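Local structure of hypothetical protein SO0527 (Shewanella oneidensis, 2BBE) at residues A45-Y50 against E66-I71; V15-F20 against E101-V106; A29-L34 against R60-V65; S19-E24 against L94-H99. The protein is of unknown function but belongs to the antibiotic biosynthesis monooxygenase family, so that a monooxygenase activity is possible though not established. All blocks are in the same frame, centred on the assembly; numbering follows the deposited sequence. Where two conformers were deposited one is given.

How the interactions relate
All four contacts belong to one ferredoxin-like alpha/beta unit, as in the dimeric alpha-beta barrel proteins, whose antiparallel sheet runs in the order 47-55, 61-68, 8-22, 95-107. Interactions 1, 2 and 4 join strands of this sheet, while interaction 3 lays helix 27-35 on it. Interaction 2 and interaction 4 share S19 and F20 and lie with centres about 17 Å apart. E66 N bonds C16 O at 2.8 Å, joining interaction 1 to interaction 2, and F20 N meets V62 O at 2.8 Å, joining interaction 4 to interaction 3. The Y50 and F64 rings stack between interactions 1 and 3. Interactions 1, 2 and 3 also touch the third subunit.

Interaction 1. Residues A45-Y50 against E66-I71; sequences AGCIRY and EKFVDI
Residues C47-Y50 and E66-F68 pair as antiparallel strands at 178°, and a classic beta bulge at I48 and R49, both facing K67, shifts the register by one within this beta hairpin. I48 N (2.8 Å) and R49 N (3.0 Å) both donate to K67 O from the same face of its carbonyl plane, so one acceptor holds both bulge residues. K67 N returns a bond to R49 O, and V69 N closes the end of the pairing on G46 O at 2.9 Å.

I48 lays CG1 against V69 CG1 at 3.9 Å, while its CD1 reaches over the backbone between F68 and V69. On the face of R49 and K67, the lysine chain, in one of its two conformers, bends at chi3 (-72°), which brings CE over one face of the guanidinium. R49 NH1 forms a salt bridge with E51 of the third subunit, and K67 NZ bonds Q105. The opposite face carries C47, Y50, E66 and F68. There C47 SG sits obliquely 4.9 Å from the F68 ring centroid, a sulfur-aromatic contact. Y50 and E66 run side by side with ring and carboxylate planes 61° apart, E66 CD lying 3.6 Å from Y50 CE1 at the ring edge, and a water bridges Y50 OH and E66 OE2.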
loop_
_atom_site.group_PDB
_atom_site.type_symbol
_atom_site.label_atom_id
_atom_site.label_comp_id
_atom_site.label_asym_id
_atom_site.label_seq_id
_atom_site.Cartn_x
_atom_site.Cartn_y
_atom_site.Cartn_z
ATOM N N ALA A 45 -12.953 6.275 7.947
ATOM C CA ALA A 45 -11.787 7.034 8.415
ATOM C C ALA A 45 -10.623 6.118 8.850
ATOM O O ALA A 45 -9.452 6.439 8.633
ATOM C CB ALA A 45 -12.183 7.959 9.554
ATOM N N GLY A 46 -10.960 4.984 9.464
ATOM C CA GLY A 46 -9.955 4.060 9.990
ATOM C C GLY A 46 -9.611 2.869 9.093
ATOM O O GLY A 46 -8.829 2.010 9.496
ATOM N N CYS A 47 -10.152 2.835 7.878
ATOM C CA CYS A 47 -9.768 1.819 6.894
ATOM C C CYS A 47 -8.488 2.208 6.152
ATOM O O CYS A 47 -8.410 3.299 5.554
ATOM C CB CYS A 47 -10.880 1.583 5.874
ATOM S SG CYS A 47 -10.394 0.349 4.617
ATOM N N ILE A 48 -7.484 1.337 6.208
ATOM C CA ILE A 48 -6.208 1.557 5.480
ATOM C C ILE A 48 -6.218 0.831 4.144
ATOM O O ILE A 48 -5.805 1.383 3.118
ATOM C CB ILE A 48 -4.972 1.093 6.317
ATOM C CG1 ILE A 48 -4.847 1.915 7.608
ATOM C CG2 ILE A 48 -3.651 1.114 5.488
ATOM C CD1 ILE A 48 -3.829 1.299 8.641
ATOM N N ARG A 49 -6.742 -0.394 4.161
ATOM C CA ARG A 49 -6.716 -1.283 3.022
ATOM C C ARG A 49 -7.948 -2.163 3.048
ATOM O O ARG A 49 -8.362 -2.683 4.108
ATOM C CB ARG A 49 -5.436 -2.163 3.040
ATOM C CG ARG A 49 -5.375 -3.209 1.973
ATOM C CD ARG A 49 -4.118 -4.118 2.107
ATOM N NE ARG A 49 -2.879 -3.332 2.115
ATOM C CZ ARG A 49 -1.731 -3.742 2.653
ATOM N NH1 ARG A 49 -1.653 -4.936 3.238
ATOM N NH2 ARG A 49 -0.655 -2.972 2.589
ATOM N N TYR A 50 -8.537 -2.341 1.875
ATOM C CA TYR A 50 -9.684 -3.246 1.733
ATOM C C TYR A 50 -9.738 -3.783 0.311
ATOM O O TYR A 50 -10.435 -3.228 -0.563
ATOM C CB TYR A 50 -10.957 -2.487 2.089
ATOM C CG TYR A 50 -12.158 -3.340 2.395
ATOM C CD1 TYR A 50 -12.175 -4.202 3.511
ATOM C CD2 TYR A 50 -13.295 -3.237 1.610
ATOM C CE1 TYR A 50 -13.311 -4.968 3.822
ATOM C CE2 TYR A 50 -14.450 -3.983 1.914
ATOM C CZ TYR A 50 -14.436 -4.842 3.013
ATOM O OH TYR A 50 -15.573 -5.548 3.282
ATOM N N GLU A 66 -7.300 -7.014 4.262
ATOM C CA GLU A 66 -7.750 -5.781 4.899
ATOM C C GLU A 66 -6.726 -5.274 5.905
ATOM O O GLU A 66 -5.942 -6.071 6.450
ATOM C CB GLU A 66 -9.080 -6.029 5.656
ATOM C CG GLU A 66 -10.124 -6.884 4.908
ATOM C CD GLU A 66 -11.361 -7.212 5.765
ATOM O OE1 GLU A 66 -11.504 -6.667 6.887
ATOM O OE2 GLU A 66 -12.209 -8.015 5.301
ATOM N N LYS A 67 -6.775 -3.966 6.164
ATOM C CA LYS A 67 -5.983 -3.333 7.232
ATOM C C LYS A 67 -6.723 -2.113 7.771
ATOM O O LYS A 67 -7.281 -1.314 7.002
ATOM C CB LYS A 67 -4.571 -2.952 6.744
ATOM C CG LYS A 67 -3.542 -2.749 7.874
ATOM C CD LYS A 67 -2.168 -2.225 7.373
ATOM C CE LYS A 67 -1.348 -3.272 6.605
ATOM N NZ LYS A 67 0.044 -2.761 6.187
ATOM N N PHE A 68 -6.731 -1.981 9.097
ATOM C CA PHE A 68 -7.407 -0.895 9.815
ATOM C C PHE A 68 -6.452 -0.281 10.824
ATOM O O PHE A 68 -5.513 -0.940 11.290
ATOM C CB PHE A 68 -8.676 -1.408 10.533
ATOM C CG PHE A 68 -9.714 -1.918 9.586
ATOM C CD1 PHE A 68 -9.678 -3.248 9.148
ATOM C CD2 PHE A 68 -10.702 -1.055 9.085
ATOM C CE1 PHE A 68 -10.628 -3.726 8.225
ATOM C CE2 PHE A 68 -11.646 -1.510 8.163
ATOM C CZ PHE A 68 -11.610 -2.840 7.733
ATOM N N VAL A 69 -6.676 0.993 11.145
ATOM C CA VAL A 69 -5.744 1.729 12.004
ATOM C C VAL A 69 -5.621 1.104 13.409
ATOM O O VAL A 69 -4.590 1.237 14.072
ATOM C CB VAL A 69 -6.113 3.239 12.091
ATOM C CG1 VAL A 69 -5.996 3.901 10.706
ATOM C CG2 VAL A 69 -7.498 3.424 12.655
ATOM N N ASP A 70 -6.679 0.423 13.856
ATOM C CA ASP A 70 -6.685 -0.210 15.187
ATOM C C ASP A 70 -7.907 -1.084 15.352
ATOM O O ASP A 70 -8.731 -1.152 14.455
ATOM C CB ASP A 70 -6.569 0.813 16.338
ATOM C CG ASP A 70 -7.673 1.882 16.332
ATOM O OD1 ASP A 70 -8.809 1.646 15.886
ATOM O OD2 ASP A 70 -7.376 2.996 16.812
ATOM N N ILE A 71 -8.006 -1.773 16.490
ATOM C CA ILE A 71 -9.103 -2.700 16.705
ATOM C C ILE A 71 -10.453 -1.957 16.806
ATOM O O ILE A 71 -11.451 -2.447 16.323
ATOM C CB ILE A 71 -8.844 -3.635 17.953
ATOM C CG1 ILE A 71 -9.851 -4.803 17.981
ATOM C CG2 ILE A 71 -8.833 -2.827 19.284
ATOM C CD1 ILE A 71 -9.738 -5.705 16.765
HETATM O O HOH W 1 -3.270 -6.347 4.961
HETATM O O HOH W 2 -15.213 -7.270 5.664
#

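Interaction 2. Residues V15-F20 against E101-V106; sequences VCVASF and ETYHQV
V15 and Y103 form a hydrogen-bonded antiparallel pair, their CB atoms 3.9 Å apart. V15 N gives Y103 O a nearly straight bond (171° at the hydrogen), whereas the return bond from Y103 N to V15 O is more bent (143°). V17 and E101 make the second such pair. V17 N donates to E101 O at 2.9 Å, and E101 N answers to V17 O at 3.0 Å.

Between them, C16 and T102 are a non-hydrogen-bonded pair on the other face. With its sulfur anti to the backbone N (chi1 179°), C16 brings SG to 3.7 Å from E101 O. V17 CG2 meets Y103 CE1 at 4.1 Å, while V15 O lies at the edge of the same ring.

The polar ends that flank this core are fixed mostly by the third subunit: Y103 OH bonds its T63, T102 OG1 its R56, and E101 OE2 both bonds its S55 and forms a salt bridge with its R61. The first and last strands of the chain thus pair directly, as in a ferredoxin-like fold. Strand 8-22 lies between strands 61-68 and 95-107. F74 of helix 71-78 covers C16 and T102, and from Y103 to V106 the sheet continues into an antiparallel strand of the third subunit.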
loop_
_atom_site.group_PDB
_atom_site.type_symbol
_atom_site.label_atom_id
_atom_site.label_comp_id
_atom_site.label_asym_id
_atom_site.label_seq_id
_atom_site.Cartn_x
_atom_site.Cartn_y
_atom_site.Cartn_z
ATOM N N VAL A 15 -4.712 -6.279 10.873
ATOM C CA VAL A 15 -4.795 -6.891 9.546
ATOM C C VAL A 15 -5.883 -7.967 9.592
ATOM O O VAL A 15 -6.018 -8.666 10.595
ATOM C CB VAL A 15 -3.412 -7.469 9.108
ATOM C CG1 VAL A 15 -3.548 -8.442 7.881
ATOM C CG2 VAL A 15 -2.444 -6.302 8.764
ATOM N N CYS A 16 -6.673 -8.081 8.533
ATOM C CA CYS A 16 -7.653 -9.165 8.462
ATOM C C CYS A 16 -7.623 -9.821 7.104
ATOM O O CYS A 16 -7.562 -9.133 6.058
ATOM C CB CYS A 16 -9.083 -8.660 8.767
ATOM S SG CYS A 16 -10.371 -9.949 8.663
ATOM N N VAL A 17 -7.651 -11.149 7.109
ATOM C CA VAL A 17 -7.820 -11.913 5.878
ATOM C C VAL A 17 -9.112 -12.720 6.019
ATOM O O VAL A 17 -9.261 -13.505 6.962
ATOM C CB VAL A 17 -6.628 -12.851 5.590
ATOM C CG1 VAL A 17 -6.890 -13.674 4.311
ATOM C CG2 VAL A 17 -5.310 -12.035 5.443
ATOM N N ALA A 18 -10.045 -12.518 5.099
ATOM C CA ALA A 18 -11.365 -13.168 5.184
ATOM C C ALA A 18 -11.639 -13.842 3.840
ATOM O O ALA A 18 -11.803 -13.158 2.813
ATOM C CB ALA A 18 -12.464 -12.101 5.522
ATOM N N SER A 19 -11.658 -15.179 3.837
ATOM C CA SER A 19 -11.816 -15.941 2.605
ATOM C C SER A 19 -13.168 -16.604 2.613
ATOM O O SER A 19 -13.636 -17.073 3.667
ATOM C CB SER A 19 -10.719 -17.007 2.432
ATOM O OG SER A 19 -10.720 -17.946 3.507
ATOM N N PHE A 20 -13.779 -16.650 1.435
ATOM C CA PHE A 20 -15.119 -17.197 1.259
ATOM C C PHE A 20 -15.125 -18.155 0.100
ATOM O O PHE A 20 -14.705 -17.793 -1.007
ATOM C CB PHE A 20 -16.124 -16.066 1.010
ATOM C CG PHE A 20 -16.131 -15.038 2.105
ATOM C CD1 PHE A 20 -16.915 -15.231 3.249
ATOM C CD2 PHE A 20 -15.285 -13.924 2.034
ATOM C CE1 PHE A 20 -16.893 -14.303 4.293
ATOM C CE2 PHE A 20 -15.255 -12.999 3.061
ATOM C CZ PHE A 20 -16.061 -13.178 4.194
ATOM N N GLU A 101 -9.591 -14.392 9.759
ATOM C CA GLU A 101 -8.475 -14.366 10.700
ATOM C C GLU A 101 -7.956 -12.946 10.833
ATOM O O GLU A 101 -7.748 -12.278 9.828
ATOM C CB GLU A 101 -7.320 -15.261 10.215
ATOM C CG GLU A 101 -6.266 -15.531 11.326
ATOM C CD GLU A 101 -5.979 -17.027 11.515
ATOM O OE1 GLU A 101 -6.467 -17.849 10.702
ATOM O OE2 GLU A 101 -5.248 -17.381 12.467
ATOM N N THR A 102 -7.738 -12.490 12.069
ATOM C CA THR A 102 -7.111 -11.168 12.269
ATOM C C THR A 102 -5.681 -11.338 12.744
ATOM O O THR A 102 -5.329 -12.380 13.328
ATOM C CB THR A 102 -7.896 -10.270 13.271
ATOM O OG1 THR A 102 -7.881 -10.895 14.559
ATOM C CG2 THR A 102 -9.349 -10.066 12.790
ATOM N N TYR A 103 -4.866 -10.318 12.483
ATOM C CA TYR A 103 -3.435 -10.374 12.675
ATOM C C TYR A 103 -2.893 -9.017 13.141
ATOM O O TYR A 103 -3.553 -7.984 12.944
ATOM C CB TYR A 103 -2.775 -10.631 11.323
ATOM C CG TYR A 103 -3.030 -11.970 10.675
ATOM C CD1 TYR A 103 -4.131 -12.170 9.816
ATOM C CD2 TYR A 103 -2.123 -13.020 10.852
ATOM C CE1 TYR A 103 -4.326 -13.413 9.166
ATOM C CE2 TYR A 103 -2.317 -14.266 10.226
ATOM C CZ TYR A 103 -3.413 -14.448 9.385
ATOM O OH TYR A 103 -3.586 -15.665 8.755
ATOM N N HIS A 104 -1.688 -9.038 13.719
ATOM C CA HIS A 104 -0.806 -7.870 13.822
ATOM C C HIS A 104 0.344 -8.048 12.836
ATOM O O HIS A 104 0.859 -9.171 12.644
ATOM C CB HIS A 104 -0.210 -7.743 15.226
ATOM C CG HIS A 104 -1.206 -7.322 16.257
ATOM N ND1 HIS A 104 -1.427 -8.042 17.405
ATOM C CD2 HIS A 104 -2.036 -6.254 16.314
ATOM C CE1 HIS A 104 -2.346 -7.436 18.135
ATOM N NE2 HIS A 104 -2.741 -6.355 17.489
ATOM N N GLN A 105 0.774 -6.938 12.250
ATOM C CA GLN A 105 1.844 -6.968 11.276
ATOM C C GLN A 105 3.183 -7.041 11.979
ATOM O O GLN A 105 3.368 -6.427 13.032
ATOM C CB GLN A 105 1.778 -5.757 10.338
ATOM C CG GLN A 105 2.719 -5.883 9.116
ATOM C CD GLN A 105 2.691 -4.656 8.193
ATOM O OE1 GLN A 105 1.960 -3.691 8.432
ATOM N NE2 GLN A 105 3.499 -4.690 7.157
ATOM N N VAL A 106 4.087 -7.833 11.403
ATOM C CA VAL A 106 5.487 -7.939 11.838
ATOM C C VAL A 106 6.373 -7.105 10.895
ATOM O O VAL A 106 6.460 -7.393 9.690
ATOM C CB VAL A 106 5.994 -9.415 11.806
ATOM C CG1 VAL A 106 7.485 -9.516 12.287
ATOM C CG2 VAL A 106 5.085 -10.309 12.615
#

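Interaction 3. Residues A29-L34 against R60-V65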
loop_
_atom_site.group_PDB
_atom_site.type_symbol
_atom_site.label_atom_id
_atom_site.label_comp_id
_atom_site.label_asym_id
_atom_site.label_seq_id
_atom_site.Cartn_x
_atom_site.Cartn_y
_atom_site.Cartn_z
ATOM N N ALA A 29 -21.917 -14.194 -8.384
ATOM C CA ALA A 29 -22.781 -13.534 -7.377
ATOM C C ALA A 29 -21.991 -13.176 -6.102
ATOM O O ALA A 29 -22.179 -12.102 -5.530
ATOM C CB ALA A 29 -23.994 -14.408 -7.037
ATOM N N LEU A 30 -21.093 -14.064 -5.681
ATOM C CA LEU A 30 -20.299 -13.789 -4.480
ATOM C C LEU A 30 -19.319 -12.633 -4.696
ATOM O O LEU A 30 -19.205 -11.759 -3.840
ATOM C CB LEU A 30 -19.552 -15.033 -4.015
ATOM C CG LEU A 30 -18.687 -14.814 -2.759
ATOM C CD1 LEU A 30 -19.569 -14.352 -1.545
ATOM C CD2 LEU A 30 -17.875 -16.048 -2.441
ATOM N N ILE A 31 -18.616 -12.638 -5.832
ATOM C CA ILE A 31 -17.670 -11.549 -6.135
ATOM C C ILE A 31 -18.446 -10.228 -6.136
ATOM O O ILE A 31 -17.997 -9.254 -5.546
ATOM C CB ILE A 31 -16.920 -11.732 -7.507
ATOM C CG1 ILE A 31 -16.095 -13.040 -7.534
ATOM C CG2 ILE A 31 -16.006 -10.505 -7.821
ATOM C CD1 ILE A 31 -15.670 -13.501 -8.961
ATOM N N ALA A 32 -19.597 -10.201 -6.805
ATOM C CA ALA A 32 -20.425 -8.987 -6.844
ATOM C C ALA A 32 -20.863 -8.489 -5.458
ATOM O O ALA A 32 -20.791 -7.281 -5.178
ATOM C CB ALA A 32 -21.633 -9.175 -7.766
ATOM N N ALA A 33 -21.296 -9.420 -4.603
ATOM C CA ALA A 33 -21.767 -9.114 -3.250
ATOM C C ALA A 33 -20.633 -8.522 -2.409
ATOM O O ALA A 33 -20.821 -7.515 -1.697
ATOM C CB ALA A 33 -22.328 -10.373 -2.578
ATOM N N LEU A 34 -19.453 -9.138 -2.500
ATOM C CA LEU A 34 -18.273 -8.636 -1.756
ATOM C C LEU A 34 -17.792 -7.300 -2.344
ATOM O O LEU A 34 -17.421 -6.382 -1.604
ATOM C CB LEU A 34 -17.145 -9.684 -1.756
ATOM C CG LEU A 34 -17.459 -10.941 -0.904
ATOM C CD1 LEU A 34 -16.489 -12.068 -1.224
ATOM C CD2 LEU A 34 -17.429 -10.631 0.611
ATOM N N ARG A 60 -13.621 -20.893 -7.018
ATOM C CA ARG A 60 -14.782 -20.543 -6.161
ATOM C C ARG A 60 -14.402 -19.688 -4.946
ATOM O O ARG A 60 -15.284 -19.152 -4.252
ATOM C CB ARG A 60 -15.553 -21.789 -5.699
ATOM C CG ARG A 60 -16.442 -22.416 -6.791
ATOM C CD ARG A 60 -17.174 -23.656 -6.289
ATOM N NE ARG A 60 -17.685 -24.454 -7.404
ATOM C CZ ARG A 60 -18.166 -25.692 -7.308
ATOM N NH1 ARG A 60 -18.226 -26.312 -6.135
ATOM N NH2 ARG A 60 -18.588 -26.312 -8.400
ATOM N N ARG A 61 -13.102 -19.561 -4.659
ATOM C CA ARG A 61 -12.636 -18.795 -3.490
ATOM C C ARG A 61 -12.450 -17.303 -3.794
ATOM O O ARG A 61 -11.747 -16.951 -4.757
ATOM C CB ARG A 61 -11.312 -19.377 -2.967
ATOM C CG ARG A 61 -10.676 -18.560 -1.814
ATOM C CD ARG A 61 -9.712 -19.394 -0.999
ATOM N NE ARG A 61 -10.421 -20.429 -0.254
ATOM C CZ ARG A 61 -10.309 -21.737 -0.422
ATOM N NH1 ARG A 61 -9.452 -22.249 -1.309
ATOM N NH2 ARG A 61 -11.055 -22.540 0.340
ATOM N N VAL A 62 -13.046 -16.447 -2.965
ATOM C CA VAL A 62 -12.921 -14.997 -3.073
ATOM C C VAL A 62 -12.477 -14.496 -1.684
ATOM O O VAL A 62 -13.074 -14.898 -0.673
ATOM C CB VAL A 62 -14.275 -14.358 -3.479
ATOM C CG1 VAL A 62 -14.081 -12.911 -3.889
ATOM C CG2 VAL A 62 -14.923 -15.136 -4.667
ATOM N N THR A 63 -11.450 -13.646 -1.624
ATOM C CA THR A 63 -10.808 -13.304 -0.344
ATOM C C THR A 63 -10.551 -11.809 -0.191
ATOM O O THR A 63 -10.006 -11.177 -1.104
ATOM C CB THR A 63 -9.459 -14.071 -0.212
ATOM O OG1 THR A 63 -9.728 -15.474 -0.228
ATOM C CG2 THR A 63 -8.670 -13.690 1.075
ATOM N N PHE A 64 -10.933 -11.249 0.960
ATOM C CA PHE A 64 -10.566 -9.888 1.309
ATOM C C PHE A 64 -9.244 -9.845 2.080
ATOM O O PHE A 64 -9.025 -10.624 3.018
ATOM C CB PHE A 64 -11.663 -9.214 2.187
ATOM C CG PHE A 64 -12.644 -8.370 1.408
ATOM C CD1 PHE A 64 -12.204 -7.256 0.674
ATOM C CD2 PHE A 64 -14.011 -8.665 1.435
ATOM C CE1 PHE A 64 -13.118 -6.465 -0.039
ATOM C CE2 PHE A 64 -14.923 -7.874 0.739
ATOM C CZ PHE A 64 -14.477 -6.797 -0.013
ATOM N N VAL A 65 -8.395 -8.895 1.701
ATOM C CA VAL A 65 -7.168 -8.585 2.422
ATOM C C VAL A 65 -7.327 -7.160 2.937
ATOM O O VAL A 65 -7.502 -6.212 2.147
ATOM C CB VAL A 65 -5.938 -8.720 1.489
ATOM C CG1 VAL A 65 -4.665 -8.085 2.146
ATOM C CG2 VAL A 65 -5.736 -10.224 1.136
#
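V62 is the centre of this contact, meeting three side chains of helix 27-35 as the helix lies on the sheet in the alpha/beta manner of a ferredoxin-like fold. The axes of segments 29-34 and 61-65 run nearly parallel, 13° apart, with a closest approach of 9.2 Å, and no hydrogen bond crosses between them.

The tightly packed part centres on the two valine methyls. V62 CG2 lies 3.7 Å from I31 CG1 and 3.8 Å from L30 CD2, and V62 CG1 lies 3.7 Å from L34 CD1. A chi1 of -167° turns the two V62 methyls to different helix residues. I31 crosses the valine at about a right angle, but L30 and L34 each run counter to its side chain as they pass it. L34 then turns its other methyl to the next aromatic residue, CD2 meeting F64 CE2 at 3.7 Å. F64 CZ comes to 3.4 Å from L34 O, which lies near the plane of the ring at its edge.

The contact thins out toward R60. Its side chain leads away from the helix, and only its carbonyl comes near, with R60 O 4.4 Å from L30 CD2. R61 and T63 leave from the other face of the strand, which faces the third subunit. Y86 of helix 81-94 covers L30 and L34, F20 of strand 8-22 packs on L30, and V54 of strand 47-55 packs on I31.

Interaction 4. Residues S19-E24 against L94-H99; sequences SFLSKE and LVESFH
F20 CD1 lies 3.5 Å from F98 CB, and F20 CE1 comes to 4.1 Å from F98 CD2. A chi1 of 70° sets F98 CG between the backbone N and the carbonyl carbon, and the end of the side chain leads away from strand 19-22. V95 CG2, in one of two conformers, lies 4.1 Å from F20 CB, and Y86 meets the F20 ring edge-to-face.

The backbones pair antiparallel. S19 and H99 exchange two bonds of 2.9 Å, S19 N to H99 O and H99 N to S19 O. L21 then faces both E96 and S97, a classic beta bulge: L21 N donates to S97 O at 2.8 Å, and E96 N returns a bond to L21 O at 2.7 Å. On that side L21 CD2 lies 3.6 Å from S97 OG and also packs along E96. Beyond the bulge K23 N bonds L94 O at 2.8 Å, and K23 CE reaches V95 O. S22 O is buried here without a partner.

Here the chain passes from helix 81-94 into strand 95-107, outermost within this chain, which pairs with strand 8-22. L34 of helix 27-35 and M91 of helix 81-94 pack on F20, and V62 of strand 61-68 and R60 just before it bond the backbones of F20 and S22.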
loop_
_atom_site.group_PDB
_atom_site.type_symbol
_atom_site.label_atom_id
_atom_site.label_comp_id
_atom_site.label_asym_id
_atom_site.label_seq_id
_atom_site.Cartn_x
_atom_site.Cartn_y
_atom_site.Cartn_z
ATOM N N SER A 19 -11.658 -15.179 3.837
ATOM C CA SER A 19 -11.816 -15.941 2.605
ATOM C C SER A 19 -13.168 -16.604 2.613
ATOM O O SER A 19 -13.636 -17.073 3.667
ATOM C CB SER A 19 -10.719 -17.007 2.432
ATOM O OG SER A 19 -10.720 -17.946 3.507
ATOM N N PHE A 20 -13.779 -16.650 1.435
ATOM C CA PHE A 20 -15.119 -17.197 1.259
ATOM C C PHE A 20 -15.125 -18.155 0.100
ATOM O O PHE A 20 -14.705 -17.793 -1.007
ATOM C CB PHE A 20 -16.124 -16.066 1.010
ATOM C CG PHE A 20 -16.131 -15.038 2.105
ATOM C CD1 PHE A 20 -16.915 -15.231 3.249
ATOM C CD2 PHE A 20 -15.285 -13.924 2.034
ATOM C CE1 PHE A 20 -16.893 -14.303 4.293
ATOM C CE2 PHE A 20 -15.255 -12.999 3.061
ATOM C CZ PHE A 20 -16.061 -13.178 4.194
ATOM N N LEU A 21 -15.588 -19.383 0.353
ATOM C CA LEU A 21 -15.697 -20.387 -0.712
ATOM C C LEU A 21 -17.129 -20.434 -1.215
ATOM O O LEU A 21 -18.025 -20.868 -0.482
ATOM C CB LEU A 21 -15.308 -21.774 -0.188
ATOM C CG LEU A 21 -15.259 -22.899 -1.236
ATOM C CD1 LEU A 21 -14.066 -22.705 -2.210
ATOM C CD2 LEU A 21 -15.167 -24.243 -0.539
ATOM N N SER A 22 -17.358 -20.013 -2.457
ATOM C CA SER A 22 -18.729 -19.969 -2.961
ATOM C C SER A 22 -19.290 -21.392 -3.148
ATOM O O SER A 22 -18.541 -22.370 -3.315
ATOM C CB SER A 22 -18.843 -19.174 -4.269
ATOM O OG SER A 22 -18.466 -19.987 -5.358
ATOM N N LYS A 23 -20.612 -21.497 -3.083
ATOM C CA LYS A 23 -21.306 -22.695 -3.566
ATOM C C LYS A 23 -21.140 -22.805 -5.093
ATOM O O LYS A 23 -20.806 -21.810 -5.758
ATOM C CB LYS A 23 -22.797 -22.613 -3.205
ATOM C CG LYS A 23 -23.058 -22.552 -1.689
ATOM C CD LYS A 23 -24.537 -22.315 -1.365
ATOM C CE LYS A 23 -24.792 -22.503 0.159
ATOM N NZ LYS A 23 -26.198 -22.957 0.505
ATOM N N GLU A 24 -21.348 -24.014 -5.627
ATOM C CA GLU A 24 -21.353 -24.251 -7.070
ATOM C C GLU A 24 -22.317 -23.268 -7.735
ATOM O O GLU A 24 -23.453 -23.107 -7.279
ATOM C CB GLU A 24 -21.773 -25.704 -7.352
ATOM C CG GLU A 24 -21.786 -26.121 -8.828
ATOM C CD GLU A 24 -22.200 -27.579 -9.031
ATOM O OE1 GLU A 24 -23.196 -28.022 -8.411
ATOM O OE2 GLU A 24 -21.528 -28.285 -9.822
ATOM N N LEU A 94 -24.912 -17.816 -0.711
ATOM C CA LEU A 94 -23.824 -17.899 -1.689
ATOM C C LEU A 94 -22.611 -18.722 -1.282
ATOM O O LEU A 94 -21.831 -19.136 -2.150
ATOM C CB LEU A 94 -23.327 -16.477 -2.030
ATOM C CG LEU A 94 -24.364 -15.464 -2.523
ATOM C CD1 LEU A 94 -23.688 -14.200 -3.030
ATOM C CD2 LEU A 94 -25.218 -16.055 -3.636
ATOM N N VAL A 95 -22.391 -18.900 0.020
ATOM C CA VAL A 95 -21.113 -19.420 0.522
ATOM C C VAL A 95 -21.243 -20.820 1.124
ATOM O O VAL A 95 -22.160 -21.056 1.931
ATOM C CB VAL A 95 -20.483 -18.411 1.538
ATOM C CG1 VAL A 95 -19.248 -18.991 2.212
ATOM C CG2 VAL A 95 -20.116 -17.108 0.830
ATOM N N GLU A 96 -20.335 -21.713 0.739
ATOM C CA GLU A 96 -20.250 -23.064 1.306
ATOM C C GLU A 96 -19.550 -23.047 2.671
ATOM O O GLU A 96 -20.014 -23.682 3.645
ATOM C CB GLU A 96 -19.476 -23.978 0.349
ATOM C CG GLU A 96 -19.253 -25.388 0.877
ATOM C CD GLU A 96 -18.614 -26.297 -0.146
ATOM O OE1 GLU A 96 -19.066 -26.301 -1.312
ATOM O OE2 GLU A 96 -17.647 -27.014 0.211
ATOM N N SER A 97 -18.431 -22.328 2.740
ATOM C CA SER A 97 -17.622 -22.244 3.950
ATOM C C SER A 97 -16.754 -20.995 3.848
ATOM O O SER A 97 -16.566 -20.446 2.746
ATOM C CB SER A 97 -16.748 -23.495 4.140
ATOM O OG SER A 97 -15.969 -23.747 2.978
ATOM N N PHE A 98 -16.218 -20.558 4.991
ATOM C CA PHE A 98 -15.434 -19.337 5.018
ATOM C C PHE A 98 -14.454 -19.390 6.177
ATOM O O PHE A 98 -14.519 -20.285 7.010
ATOM C CB PHE A 98 -16.354 -18.098 5.102
ATOM C CG PHE A 98 -17.067 -17.937 6.437
ATOM C CD1 PHE A 98 -18.167 -18.736 6.768
ATOM C CD2 PHE A 98 -16.635 -16.979 7.351
ATOM C CE1 PHE A 98 -18.831 -18.585 8.010
ATOM C CE2 PHE A 98 -17.282 -16.818 8.597
ATOM C CZ PHE A 98 -18.396 -17.621 8.920
ATOM N N HIS A 99 -13.530 -18.442 6.210
ATOM C CA HIS A 99 -12.607 -18.327 7.327
ATOM C C HIS A 99 -12.228 -16.869 7.501
ATOM O O HIS A 99 -11.946 -16.173 6.528
ATOM C CB HIS A 99 -11.345 -19.170 7.090
ATOM C CG HIS A 99 -10.424 -19.212 8.271
ATOM N ND1 HIS A 99 -10.577 -20.121 9.299
ATOM C CD2 HIS A 99 -9.350 -18.456 8.597
ATOM C CE1 HIS A 99 -9.637 -19.928 10.207
ATOM N NE2 HIS A 99 -8.876 -18.923 9.807
#